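Local coordinates for ancillary protein 1 (Streptococcus pyogenes, PDB 2XI9), which acts as a pilus-presented adhesin whose internal thioester bond is required for efficient host cell interaction, at residues Y123-A127 and T177-F182; Y142-Y147 and T239-A243; I220-E226 and I312-W316; L258-L263 and D274-A278. All blocks are in the same frame, centred on the assembly; numbering follows the deposited sequence.

Interaction 1 of 4, residues Y123-A127 and T177-F182; sequences YSVEA and TMTPDF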
# COMPACT_ATOMS: atom_id res chain seq x y z
N TYR A 123 -0.22 -9.42 8.30
CA TYR A 123 0.73 -8.79 9.21
C TYR A 123 1.88 -9.72 9.54
O TYR A 123 2.13 -9.99 10.69
CB TYR A 123 0.01 -8.34 10.49
CG TYR A 123 -1.25 -7.58 10.17
CD1 TYR A 123 -1.19 -6.35 9.52
CD2 TYR A 123 -2.49 -8.12 10.44
CE1 TYR A 123 -2.34 -5.68 9.17
CE2 TYR A 123 -3.66 -7.45 10.09
CZ TYR A 123 -3.57 -6.23 9.47
OH TYR A 123 -4.72 -5.58 9.13
N SER A 124 2.53 -10.26 8.51
CA SER A 124 3.54 -11.28 8.70
C SER A 124 4.83 -11.02 7.90
O SER A 124 5.74 -11.83 7.97
CB SER A 124 2.97 -12.67 8.31
OG SER A 124 2.64 -12.68 6.93
N VAL A 125 4.88 -9.91 7.17
CA VAL A 125 6.02 -9.54 6.33
C VAL A 125 6.81 -8.43 7.01
O VAL A 125 6.23 -7.54 7.64
CB VAL A 125 5.54 -9.04 4.95
CG1 VAL A 125 6.70 -8.44 4.14
CG2 VAL A 125 4.87 -10.14 4.20
N GLU A 126 8.13 -8.45 6.86
CA GLU A 126 9.00 -7.41 7.41
C GLU A 126 9.33 -6.30 6.42
O GLU A 126 9.58 -6.55 5.24
CB GLU A 126 10.30 -8.01 7.95
CG GLU A 126 11.24 -6.95 8.51
CD GLU A 126 12.42 -7.54 9.22
OE1 GLU A 126 12.78 -8.70 8.96
OE2 GLU A 126 13.00 -6.82 10.06
N ALA A 127 9.30 -5.05 6.89
CA ALA A 127 9.86 -3.94 6.13
C ALA A 127 10.84 -3.23 7.07
O ALA A 127 10.76 -3.39 8.28
CB ALA A 127 8.78 -2.99 5.63
N THR A 177 19.45 -8.94 9.56
CA THR A 177 18.71 -9.60 10.63
C THR A 177 17.38 -8.91 10.84
O THR A 177 17.18 -7.73 10.43
CB THR A 177 19.55 -9.68 11.95
OG1 THR A 177 19.86 -8.36 12.42
CG2 THR A 177 20.84 -10.42 11.72
N MSE A 178 16.43 -9.64 11.42
CA MSE A 178 15.08 -9.12 11.67
C MSE A 178 15.17 -8.09 12.77
O MSE A 178 15.89 -8.28 13.74
CB MSE A 178 14.15 -10.25 12.11
CG MSE A 178 13.78 -11.20 11.02
SE MSE A 178 12.97 -12.77 11.81
CE MSE A 178 12.09 -13.36 10.15
N THR A 179 14.46 -6.97 12.62
CA THR A 179 14.48 -5.98 13.69
C THR A 179 13.68 -6.51 14.88
O THR A 179 12.82 -7.38 14.72
CB THR A 179 13.90 -4.65 13.24
OG1 THR A 179 12.49 -4.82 13.07
CG2 THR A 179 14.55 -4.14 11.91
N PRO A 180 13.93 -5.96 16.08
CA PRO A 180 13.12 -6.35 17.24
C PRO A 180 11.63 -5.96 17.08
O PRO A 180 10.74 -6.68 17.53
CB PRO A 180 13.77 -5.63 18.43
CG PRO A 180 14.78 -4.69 17.87
CD PRO A 180 15.02 -5.03 16.43
N ASP A 181 11.37 -4.85 16.42
CA ASP A 181 9.98 -4.44 16.16
C ASP A 181 9.22 -5.50 15.34
O ASP A 181 8.03 -5.75 15.57
CB ASP A 181 9.94 -3.09 15.47
CG ASP A 181 10.31 -1.91 16.41
OD1 ASP A 181 9.90 -1.90 17.60
OD2 ASP A 181 11.02 -1.00 15.94
N PHE A 182 9.91 -6.15 14.40
CA PHE A 182 9.25 -7.22 13.63
C PHE A 182 9.12 -8.47 14.47
O PHE A 182 8.02 -9.02 14.59
CB PHE A 182 10.00 -7.52 12.34
CG PHE A 182 9.42 -8.68 11.56
CD1 PHE A 182 8.23 -8.53 10.87
CD2 PHE A 182 10.07 -9.91 11.53
CE1 PHE A 182 7.68 -9.59 10.15
CE2 PHE A 182 9.53 -10.98 10.82
CZ PHE A 182 8.33 -10.82 10.13
O HOH W 1 11.40 -4.65 10.50
O HOH W 2 15.48 -6.25 9.09

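Interaction 2 of 4, residues Y142-Y147 and T239-A243; sequences YAKFYY and TQLRA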
# COMPACT_ATOMS: atom_id res chain seq x y z
N TYR A 142 20.45 10.83 3.07
CA TYR A 142 19.03 10.77 2.71
C TYR A 142 18.27 10.08 3.84
O TYR A 142 17.21 10.52 4.22
CB TYR A 142 18.82 10.06 1.34
CG TYR A 142 17.37 9.83 0.91
CD1 TYR A 142 16.48 10.91 0.79
CD2 TYR A 142 16.89 8.57 0.63
CE1 TYR A 142 15.18 10.71 0.40
CE2 TYR A 142 15.58 8.35 0.21
CZ TYR A 142 14.73 9.44 0.08
OH TYR A 142 13.42 9.23 -0.29
N ALA A 143 18.82 9.00 4.38
CA ALA A 143 18.28 8.36 5.58
C ALA A 143 16.81 7.85 5.44
O ALA A 143 16.13 7.65 6.46
CB ALA A 143 18.44 9.32 6.79
N LYS A 144 16.35 7.62 4.22
CA LYS A 144 15.00 7.11 3.94
C LYS A 144 15.05 5.95 2.93
O LYS A 144 14.21 5.83 2.06
CB LYS A 144 14.06 8.23 3.47
CG LYS A 144 13.95 9.46 4.43
CD LYS A 144 12.98 10.45 3.86
CE LYS A 144 13.03 11.77 4.61
NZ LYS A 144 14.44 12.34 4.67
N PHE A 145 16.01 5.06 3.14
CA PHE A 145 16.22 3.91 2.26
C PHE A 145 15.32 2.80 2.77
O PHE A 145 15.71 1.97 3.60
CB PHE A 145 17.69 3.53 2.30
CG PHE A 145 18.62 4.62 1.86
CD1 PHE A 145 18.76 4.96 0.53
CD2 PHE A 145 19.38 5.31 2.79
CE1 PHE A 145 19.65 5.98 0.15
CE2 PHE A 145 20.23 6.32 2.43
CZ PHE A 145 20.39 6.65 1.12
N TYR A 146 14.09 2.81 2.29
CA TYR A 146 13.09 1.88 2.77
C TYR A 146 12.97 0.65 1.88
O TYR A 146 12.97 0.76 0.63
CB TYR A 146 11.73 2.55 2.78
CG TYR A 146 11.64 3.89 3.48
CD1 TYR A 146 12.32 4.14 4.67
CD2 TYR A 146 10.85 4.91 2.95
CE1 TYR A 146 12.19 5.39 5.33
CE2 TYR A 146 10.73 6.16 3.62
CZ TYR A 146 11.41 6.39 4.78
OH TYR A 146 11.30 7.61 5.45
N TYR A 147 12.79 -0.51 2.52
CA TYR A 147 12.67 -1.79 1.84
C TYR A 147 11.61 -2.67 2.47
O TYR A 147 11.31 -2.55 3.66
CB TYR A 147 13.99 -2.55 1.88
CG TYR A 147 15.15 -1.86 1.21
CD1 TYR A 147 15.99 -1.03 1.91
CD2 TYR A 147 15.43 -2.10 -0.14
CE1 TYR A 147 17.05 -0.41 1.31
CE2 TYR A 147 16.50 -1.48 -0.76
CZ TYR A 147 17.30 -0.62 -0.04
OH TYR A 147 18.36 0.02 -0.67
N THR A 239 20.59 7.81 -5.33
CA THR A 239 19.90 8.32 -4.16
C THR A 239 19.00 9.51 -4.53
O THR A 239 17.91 9.62 -4.02
CB THR A 239 20.89 8.68 -3.04
OG1 THR A 239 21.50 7.46 -2.57
CG2 THR A 239 20.18 9.36 -1.87
N GLN A 240 19.48 10.37 -5.43
CA GLN A 240 18.70 11.52 -5.87
C GLN A 240 17.43 11.06 -6.63
O GLN A 240 16.34 11.60 -6.38
CB GLN A 240 19.56 12.49 -6.68
CG GLN A 240 20.56 13.26 -5.81
CD GLN A 240 21.59 14.04 -6.55
OE1 GLN A 240 21.86 13.80 -7.73
NE2 GLN A 240 22.21 15.00 -5.84
N LEU A 241 17.54 10.06 -7.52
CA LEU A 241 16.34 9.57 -8.18
C LEU A 241 15.39 8.92 -7.17
O LEU A 241 14.16 9.11 -7.26
CB LEU A 241 16.63 8.64 -9.37
CG LEU A 241 15.44 8.21 -10.21
CD1 LEU A 241 14.82 9.42 -10.91
CD2 LEU A 241 15.86 7.08 -11.27
N ARG A 242 15.95 8.18 -6.21
CA ARG A 242 15.13 7.59 -5.15
C ARG A 242 14.33 8.68 -4.39
O ARG A 242 13.14 8.54 -4.16
CB ARG A 242 16.02 6.77 -4.20
CG ARG A 242 15.25 5.85 -3.24
CD ARG A 242 16.20 4.88 -2.59
NE ARG A 242 15.48 3.90 -1.77
CZ ARG A 242 15.96 2.73 -1.41
NH1 ARG A 242 17.18 2.34 -1.77
NH2 ARG A 242 15.21 1.95 -0.64
N ALA A 243 15.01 9.74 -3.99
CA ALA A 243 14.36 10.83 -3.30
C ALA A 243 13.29 11.51 -4.16
O ALA A 243 12.20 11.78 -3.67
CB ALA A 243 15.35 11.84 -2.85
O HOH W 3 12.93 4.16 -0.35

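Interaction 3 of 4, residues I220-E226 and I312-W316; sequences IEKGYRE and IGTQW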
# COMPACT_ATOMS: atom_id res chain seq x y z
N ILE A 220 6.21 5.22 -10.04
CA ILE A 220 7.08 4.05 -9.81
C ILE A 220 7.80 3.61 -11.10
O ILE A 220 9.00 3.38 -11.09
CB ILE A 220 6.32 2.88 -9.22
CG1 ILE A 220 5.76 3.22 -7.85
CG2 ILE A 220 7.27 1.63 -9.15
CD1 ILE A 220 6.78 3.56 -6.79
N GLU A 221 7.07 3.56 -12.21
CA GLU A 221 7.56 3.15 -13.51
C GLU A 221 8.74 3.96 -13.99
O GLU A 221 9.67 3.40 -14.60
CB GLU A 221 6.39 3.28 -14.56
CG GLU A 221 6.78 3.15 -15.95
CD GLU A 221 5.79 3.74 -16.96
OE1 GLU A 221 4.56 3.70 -16.72
OE2 GLU A 221 6.31 4.19 -18.02
N LYS A 222 8.68 5.27 -13.81
CA LYS A 222 9.76 6.13 -14.36
C LYS A 222 10.77 6.45 -13.29
O LYS A 222 11.81 6.99 -13.59
CB LYS A 222 9.23 7.45 -14.98
CG LYS A 222 8.80 7.37 -16.39
CD LYS A 222 9.91 7.03 -17.35
CE LYS A 222 9.63 7.55 -18.76
NZ LYS A 222 10.94 7.52 -19.52
N GLY A 223 10.46 6.10 -12.06
CA GLY A 223 11.32 6.34 -10.94
C GLY A 223 12.35 5.29 -10.59
O GLY A 223 12.70 4.41 -11.40
N TYR A 224 12.85 5.38 -9.36
CA TYR A 224 13.89 4.46 -8.93
C TYR A 224 13.27 3.16 -8.45
O TYR A 224 12.51 3.13 -7.48
CB TYR A 224 14.71 5.08 -7.82
CG TYR A 224 15.85 4.27 -7.36
CD1 TYR A 224 17.04 4.22 -8.11
CD2 TYR A 224 15.78 3.54 -6.20
CE1 TYR A 224 18.10 3.49 -7.67
CE2 TYR A 224 16.85 2.80 -5.78
CZ TYR A 224 17.99 2.76 -6.51
OH TYR A 224 19.09 2.06 -6.06
N ARG A 225 13.63 2.08 -9.12
CA ARG A 225 13.05 0.79 -8.83
C ARG A 225 14.00 -0.24 -8.34
O ARG A 225 13.59 -1.12 -7.60
CB ARG A 225 12.35 0.25 -10.06
CG ARG A 225 11.10 1.03 -10.38
CD ARG A 225 10.42 0.42 -11.59
NE ARG A 225 9.74 -0.83 -11.23
CZ ARG A 225 9.13 -1.64 -12.08
NH1 ARG A 225 9.14 -1.40 -13.41
NH2 ARG A 225 8.57 -2.75 -11.62
N GLU A 226 15.28 -0.16 -8.73
CA GLU A 226 16.22 -1.23 -8.45
C GLU A 226 17.62 -0.72 -8.18
O GLU A 226 18.16 0.09 -8.96
CB GLU A 226 16.27 -2.18 -9.64
CG GLU A 226 15.00 -3.00 -9.93
CD GLU A 226 14.85 -4.27 -9.06
OE1 GLU A 226 15.84 -4.70 -8.43
OE2 GLU A 226 13.74 -4.85 -9.04
N ILE A 312 4.30 1.52 -0.81
CA ILE A 312 4.18 1.13 -2.18
C ILE A 312 5.49 0.53 -2.70
O ILE A 312 6.54 1.10 -2.55
CB ILE A 312 3.71 2.32 -3.10
CG1 ILE A 312 3.56 1.84 -4.55
CG2 ILE A 312 4.64 3.53 -2.99
CD1 ILE A 312 2.40 0.80 -4.76
N GLY A 313 5.37 -0.60 -3.37
CA GLY A 313 6.48 -1.37 -3.80
C GLY A 313 6.93 -1.05 -5.20
O GLY A 313 6.32 -0.22 -5.89
N THR A 314 7.98 -1.75 -5.60
CA THR A 314 8.64 -1.58 -6.89
C THR A 314 8.71 -2.86 -7.70
O THR A 314 9.22 -2.84 -8.84
CB THR A 314 10.07 -1.05 -6.71
OG1 THR A 314 10.80 -1.91 -5.83
CG2 THR A 314 10.04 0.32 -6.14
N GLN A 315 8.21 -3.97 -7.15
CA GLN A 315 8.25 -5.29 -7.78
C GLN A 315 6.82 -5.87 -7.70
O GLN A 315 5.96 -5.24 -7.10
CB GLN A 315 9.26 -6.22 -7.07
CG GLN A 315 10.75 -5.67 -7.09
CD GLN A 315 11.70 -6.48 -6.20
OE1 GLN A 315 11.32 -7.50 -5.64
NE2 GLN A 315 12.97 -6.03 -6.09
N TRP A 316 6.63 -7.05 -8.25
CA TRP A 316 5.32 -7.75 -8.28
C TRP A 316 5.52 -9.23 -7.95
O TRP A 316 6.19 -9.97 -8.71
CB TRP A 316 4.69 -7.58 -9.67
CG TRP A 316 3.43 -8.32 -9.90
CD1 TRP A 316 3.21 -9.26 -10.87
CD2 TRP A 316 2.24 -8.25 -9.13
NE1 TRP A 316 1.93 -9.76 -10.75
CE2 TRP A 316 1.32 -9.15 -9.69
CE3 TRP A 316 1.86 -7.50 -8.00
CZ2 TRP A 316 0.01 -9.32 -9.17
CZ3 TRP A 316 0.57 -7.69 -7.48
CH2 TRP A 316 -0.33 -8.57 -8.08
O HOH W 4 13.57 -3.15 -5.72
O HOH W 5 11.75 -3.73 -10.14

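Interaction 4 of 4, residues L258-L263 and D274-A278; sequences LDKDKL and DSTLA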
# COMPACT_ATOMS: atom_id res chain seq x y z
N LEU A 258 5.92 20.84 -4.95
CA LEU A 258 7.25 20.76 -5.53
C LEU A 258 7.81 22.16 -5.67
O LEU A 258 8.06 22.66 -6.77
CB LEU A 258 7.18 20.04 -6.89
CG LEU A 258 6.48 18.70 -6.84
CD1 LEU A 258 6.53 18.03 -8.22
CD2 LEU A 258 7.08 17.82 -5.79
N ASP A 259 7.96 22.80 -4.51
CA ASP A 259 8.40 24.17 -4.43
C ASP A 259 9.51 24.25 -3.39
O ASP A 259 9.32 23.89 -2.25
CB ASP A 259 7.22 25.06 -4.03
CG ASP A 259 7.61 26.50 -3.83
OD1 ASP A 259 7.40 27.29 -4.77
OD2 ASP A 259 8.12 26.86 -2.74
N LYS A 260 10.67 24.73 -3.83
CA LYS A 260 11.86 24.80 -3.00
C LYS A 260 11.55 25.46 -1.66
O LYS A 260 11.95 24.98 -0.61
CB LYS A 260 12.93 25.58 -3.74
CG LYS A 260 14.31 25.40 -3.22
CD LYS A 260 14.96 24.14 -3.80
CE LYS A 260 16.47 24.08 -3.52
NZ LYS A 260 17.21 25.35 -3.83
N ASP A 261 10.84 26.58 -1.68
CA ASP A 261 10.57 27.26 -0.42
C ASP A 261 9.62 26.46 0.48
O ASP A 261 9.78 26.46 1.71
CB ASP A 261 10.09 28.69 -0.66
CG ASP A 261 11.20 29.59 -1.18
OD1 ASP A 261 12.36 29.42 -0.73
OD2 ASP A 261 10.92 30.47 -2.03
N LYS A 262 8.67 25.75 -0.11
CA LYS A 262 7.75 24.95 0.69
C LYS A 262 8.42 23.68 1.25
O LYS A 262 8.00 23.17 2.28
CB LYS A 262 6.51 24.58 -0.13
CG LYS A 262 5.69 25.82 -0.57
CD LYS A 262 4.19 25.53 -0.70
CE LYS A 262 3.45 26.68 -1.44
NZ LYS A 262 3.07 26.35 -2.88
N LEU A 263 9.44 23.18 0.55
CA LEU A 263 10.14 21.93 0.92
C LEU A 263 11.21 22.12 2.01
O LEU A 263 11.68 21.14 2.56
CB LEU A 263 10.80 21.30 -0.35
CG LEU A 263 9.80 20.79 -1.39
CD1 LEU A 263 10.47 20.40 -2.71
CD2 LEU A 263 9.05 19.60 -0.81
N ASP A 274 18.25 21.73 -6.94
CA ASP A 274 17.35 22.15 -8.04
C ASP A 274 17.17 21.08 -9.13
O ASP A 274 16.04 20.79 -9.53
CB ASP A 274 17.86 23.43 -8.71
CG ASP A 274 17.73 24.68 -7.82
OD1 ASP A 274 17.00 24.64 -6.81
OD2 ASP A 274 18.36 25.70 -8.15
N SER A 275 18.28 20.52 -9.62
CA SER A 275 18.26 19.41 -10.61
C SER A 275 17.38 18.25 -10.19
O SER A 275 16.65 17.71 -11.00
CB SER A 275 19.67 18.86 -10.89
OG SER A 275 20.50 19.87 -11.38
N THR A 276 17.46 17.84 -8.92
CA THR A 276 16.69 16.72 -8.40
C THR A 276 15.20 17.01 -8.25
O THR A 276 14.33 16.18 -8.61
CB THR A 276 17.33 16.16 -7.09
OG1 THR A 276 18.72 15.81 -7.32
CG2 THR A 276 16.60 14.99 -6.60
N LEU A 277 14.87 18.21 -7.78
CA LEU A 277 13.48 18.62 -7.74
C LEU A 277 12.90 18.72 -9.18
O LEU A 277 11.73 18.42 -9.43
CB LEU A 277 13.37 19.95 -6.95
CG LEU A 277 11.96 20.52 -6.85
CD1 LEU A 277 11.04 19.56 -6.11
CD2 LEU A 277 12.01 21.92 -6.20
N ALA A 278 13.71 19.11 -10.16
CA ALA A 278 13.20 19.19 -11.54
C ALA A 278 12.81 17.77 -12.02
O ALA A 278 11.80 17.58 -12.69
CB ALA A 278 14.21 19.83 -12.48

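Interaction 1 of 4, residues Y123-A127 and T177-F182
E126 and F182 both set CG trans to the backbone N (chi1 179° in E126), and this carries the glutamate chain obliquely across one face of the phenyl ring. The contact joins the loop before strand 127-130 to the N-capped start of helix 180-183; segment 177-182 belongs to the thioester domain. S124 and V125 form a classic beta bulge against Y189 just ahead of E126. E126 CB sits over the centre of the ring, 3.7 Å from the F182 centroid, in a CH-pi contact. Farther out the chain stays extended. Its carboxylate is stacked almost flat against the ring plane, 9° from parallel. S124 O meets the ring at its edge, 3.5 Å from F182 CZ. M178, a selenomethionine, packs its CG 3.4 Å from E126 OE1.

The other oxygen does the polar work. T179 N gives a nearly straight bond to E126 OE2 (3.0 Å, 170°), arriving on the syn side and somewhat out of the carboxylate plane. One water links E126 OE2 to A127 O and T179 OG1. A second water links the same oxygen to T177 O. A carboxylate so close to the first turn of a helix is probably steadied in its charged form. T179 is the N-cap of that turn: its OG1 accepts from F182 N at 3.2 Å.

Interaction 2 of 4, residues Y142-Y147 and T239-A243
F145 is the centre of an inverse gamma turn that leads into strand 146-149, and R242 of helix 238-253 reaches into this turn. The helix lies in the thioester domain. R242 CG is trans to the backbone N (chi1 -167°), and an extended chain as far as NE carries the guanidinium across to the strand. NH1 of R242 donates to Y147 OH at 2.8 Å, nearly straight at 167° and in the guanidinium plane. Y147 OH is also bonded to E133. R242 NH2 lies over one face of the Y147 ring and makes a weak bond to Y146 O (2.8 Å). The guanidinium and ring planes stand 84° apart. The cation-pi contact between them is off-centre. F145 CA covers one face of the guanidinium. A water accepts from R242 NE at 2.9 Å and from Y146 N. Closer to the helix the packing is apolar: Y142 CE1 touches A243 CB at 3.4 Å, and Y142 CB touches T239 CG2 at 3.6 Å. T239 OG1 sits at the F145 ring edge and bonds to S135. Beyond the contact, Y128 of strand 127-130 meets the Y147 ring, Y159 of strand 155-160 packs on R242, and Q246, farther along the helix, touches Y142.

Interaction 3 of 4, residues I220-E226 and I312-W316
I312 opens the contact by sliding its CG1 past CG1 of I220, 4.2 Å away. Here strand 311-313 of the seven-stranded mixed sheet meets the last turn of helix 209-222 and the loop after it. Next comes G313. Its O is buried beside I220 CG2 (3.9 Å) and has no polar partner in the model. T314 follows, with CB and CG2 packed on the backbone of Y224 and R225. Its OG1 is bonded to V157 O of strand 155-160. The carbonyl of T314 takes two bonds from R225. R225 bends at chi3 (75°) and turns its guanidinium side-on to T314 O. NE of R225 donates to T314 O at 3.2 Å and NH2 at 2.9 Å. The oxygen lies close to the guanidinium plane, but NH2 stands above the carbonyl plane. Q315 completes the contact with E226, which is exposed. NE2 of Q315 makes a weak bond to E226 OE2 at 3.3 Å. The amide and carboxylate planes are nearly parallel, 1° apart, although the two chains cross at about a right angle. Q315 OE1 is held by N150. A water also links E226 to T314, donating to E226 OE2 at 2.5 Å and to T314 O at 3.0 Å.

Interaction 4 of 4, residues L258-L263 and D274-A278
D274 offers its carboxylate to K260, and OD1 is the atom that is used. NZ of K260 meets D274 OD1 at 3.1 Å in a salt bridge. It approaches on the syn side but 31° out of the carboxylate plane. K260 CE also lies close to the same oxygen, at 3.4 Å. The lysine chain is bent at chi2 (84°) and again at chi4, and this folds NZ back to the aspartate. A second carboxylate, that of D259, works within its own segment. D259 is the N-cap of the short, weakly bonded helix 260-263, and its OD2 accepts from K262 N at 2.9 Å through the anti lone pair.

Beside the ion pair the contact is apolar. L277, on the first turns of helix 274-288, points its CD1 at L263 CD1, tip to tip, 3.5 Å apart. L277 CD1 also touches L258 CB at 4.0 Å, and L277 CD2 packs on the backbone of K260 (3.9 Å to N). L247 of helix 238-253 touches both L258 and L277. The contact therefore pairs a largely buried leucine cluster with an exposed salt bridge. The leucines bury apolar surface, while water probably weakens the attraction of the charge pair.

Overall arrangement
Interactions 1, 2 and 3 all adjoin the seven-stranded mixed sheet, through strands 127-130, 146-149 and 311-313. Interactions 2 and 3 are neighbours, with centres about 12 Å apart. They touch where Y224 packs on R242, and their segments alternate along the chain. Interaction 2 also meets interaction 1, through A127 against Y147, and interaction 4, through T276 against Q240. Interaction 4 lies farthest out, about 34 Å from interaction 1 between centres, among helices 238-253, 260-263 and 274-288. Its segments fall between the two of interaction 3. Interactions 1 to 3 thus tie segments distant in sequence into one thioester-bearing unit, while interaction 4 is a local contact among the helices.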